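Local coordinates for protein STING-associated CdnE c-di-GMP synthase (PDB 6WT8) that synthesises cyclic di-GMP, probably from GTP, as a CD-NTase of a bacterial CBASS anti-phage defence system whose signal is sensed by STING, at residues V21-M26 with G57-Y62. Numbering follows the deposited sequence.
Sequences VQMTKM and GVAPSY
With CG of M23 set anti to its own carbonyl carbon, beside the backbone N, bends at chi2 (-73°) and chi3 (-72°) fold the selenomethionine side chain onto the 57-62 segment, so that SE meets the turn at A59 and P60 while the terminal methyl lies beside the carbonyl oxygens of G57 and V58. The selenium lies 3.8 Å from the CA of A59 and 4.0 Å from the CD of P60, meeting A59 at its backbone CA rather than at its methyl and the proline ring at the carbon next to its nitrogen. Farther along, the CE methyl of M23 sits 3.5 Å from the O of G57 and 3.7 Å from the O of V58, van der Waals contacts with two successive peptide oxygens. V21 adds a further apolar contact, its CG2 methyl reaching the CB of A59 at 3.8 Å. This packing joins the extended linker between helices 5-16 and 27-31 to the short connection between helices 46-56 and 60-81. In that connection G57 leaves the first helix with positive phi, and after A59 the chain enters the second, the N of Y62 donating a hydrogen bond to the O of A59. No hydrogen bond crosses between the two segments, but A59 is tied by a backbone bond to S16, at the end of helix 5-16, and N17 both donates its ND2 to the O of V21 and touches the M23 side chain. Within the linker, the Q22 side chain bends forward, its NE2 donating to the O of M23 at 3.0 Å in a nearly straight bond (165°).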
loop_
_atom_site.group_PDB
_atom_site.type_symbol
_atom_site.label_atom_id
_atom_site.label_comp_id
_atom_site.label_asym_id
_atom_site.label_seq_id
_atom_site.Cartn_x
_atom_site.Cartn_y
_atom_site.Cartn_z
ATOM N N VAL A 21 1.713 -7.477 23.271
ATOM C CA VAL A 21 3.151 -7.293 23.303
ATOM C C VAL A 21 3.448 -5.795 23.346
ATOM O O VAL A 21 2.641 -4.954 22.929
ATOM C CB VAL A 21 3.855 -7.966 22.106
ATOM C CG1 VAL A 21 3.440 -9.457 22.025
ATOM C CG2 VAL A 21 3.618 -7.216 20.861
ATOM N N GLN A 22 4.606 -5.452 23.908
ATOM C CA GLN A 22 5.019 -4.059 23.951
ATOM C C GLN A 22 5.135 -3.501 22.549
ATOM O O GLN A 22 5.800 -4.091 21.700
ATOM C CB GLN A 22 6.358 -3.965 24.666
ATOM C CG GLN A 22 6.891 -2.566 24.817
ATOM C CD GLN A 22 6.046 -1.732 25.709
ATOM O OE1 GLN A 22 5.955 -2.007 26.912
ATOM N NE2 GLN A 22 5.435 -0.684 25.157
HETATM N N MSE A 23 4.468 -2.369 22.311
HETATM C CA MSE A 23 4.521 -1.670 21.014
HETATM C C MSE A 23 5.360 -0.441 21.247
HETATM O O MSE A 23 5.313 0.131 22.321
HETATM C CB MSE A 23 3.137 -1.266 20.519
HETATM C CG MSE A 23 2.158 -2.432 20.389
HETATM SE SE MSE A 23 2.657 -3.487 18.843
HETATM C CE MSE A 23 2.133 -2.312 17.352
ATOM N N THR A 24 6.114 -0.001 20.231
ATOM C CA THR A 24 6.865 1.245 20.383
ATOM C C THR A 24 5.915 2.428 20.458
ATOM O O THR A 24 5.027 2.585 19.617
ATOM C CB THR A 24 7.804 1.419 19.196
ATOM O OG1 THR A 24 8.637 0.257 19.105
ATOM C CG2 THR A 24 8.660 2.683 19.345
ATOM N N LYS A 25 6.096 3.257 21.486
ATOM C CA LYS A 25 5.262 4.441 21.622
ATOM C C LYS A 25 5.597 5.430 20.518
ATOM O O LYS A 25 6.750 5.552 20.073
ATOM C CB LYS A 25 5.490 5.117 22.971
ATOM C CG LYS A 25 5.062 4.307 24.188
ATOM C CD LYS A 25 5.388 5.166 25.426
ATOM C CE LYS A 25 5.141 4.485 26.741
ATOM N NZ LYS A 25 5.187 5.571 27.815
HETATM N N MSE A 26 4.573 6.129 20.060
HETATM C CA MSE A 26 4.826 7.249 19.179
HETATM C C MSE A 26 5.565 8.311 19.962
HETATM O O MSE A 26 5.300 8.559 21.144
HETATM C CB MSE A 26 3.541 7.835 18.644
HETATM C CG MSE A 26 2.811 6.850 17.757
HETATM SE SE MSE A 26 0.981 7.473 17.214
HETATM C CE MSE A 26 0.100 7.230 18.872
ATOM N N GLY A 57 -0.949 0.143 14.607
ATOM C CA GLY A 57 -0.990 -1.007 13.713
ATOM C C GLY A 57 -0.633 -2.345 14.362
ATOM O O GLY A 57 -0.850 -2.600 15.561
ATOM N N VAL A 58 -0.125 -3.250 13.525
ATOM C CA VAL A 58 0.020 -4.666 13.845
ATOM C C VAL A 58 1.331 -4.919 14.581
ATOM O O VAL A 58 2.382 -4.332 14.260
ATOM C CB VAL A 58 -0.062 -5.460 12.513
ATOM C CG1 VAL A 58 0.307 -6.913 12.665
ATOM C CG2 VAL A 58 -1.512 -5.330 11.913
ATOM N N ALA A 59 1.270 -5.836 15.546
ATOM C CA ALA A 59 2.481 -6.243 16.260
ATOM C C ALA A 59 3.549 -6.750 15.275
ATOM O O ALA A 59 3.243 -7.456 14.283
ATOM C CB ALA A 59 2.154 -7.317 17.309
ATOM N N PRO A 60 4.818 -6.421 15.532
ATOM C CA PRO A 60 5.887 -6.679 14.547
ATOM C C PRO A 60 6.126 -8.143 14.253
ATOM O O PRO A 60 6.592 -8.444 13.130
ATOM C CB PRO A 60 7.124 -6.043 15.185
ATOM C CG PRO A 60 6.761 -5.747 16.622
ATOM C CD PRO A 60 5.263 -5.559 16.642
ATOM N N SER A 61 5.812 -9.068 15.154
ATOM C CA SER A 61 6.101 -10.467 14.848
ATOM C C SER A 61 5.303 -10.945 13.646
ATOM O O SER A 61 5.806 -11.759 12.872
ATOM C CB SER A 61 5.836 -11.349 16.073
ATOM O OG SER A 61 4.420 -11.495 16.267
ATOM N N TYR A 62 4.062 -10.450 13.468
ATOM C CA TYR A 62 3.243 -10.930 12.359
ATOM C C TYR A 62 3.844 -10.496 11.038
ATOM O O TYR A 62 3.957 -11.280 10.076
ATOM C CB TYR A 62 1.817 -10.370 12.497
ATOM C CG TYR A 62 1.109 -10.861 13.738
ATOM C CD1 TYR A 62 0.666 -12.161 13.842
ATOM C CD2 TYR A 62 0.893 -10.009 14.802
ATOM C CE1 TYR A 62 0.033 -12.615 15.013
ATOM C CE2 TYR A 62 0.233 -10.439 15.950
ATOM C CZ TYR A 62 -0.193 -11.725 16.061
ATOM O OH TYR A 62 -0.820 -12.092 17.265
#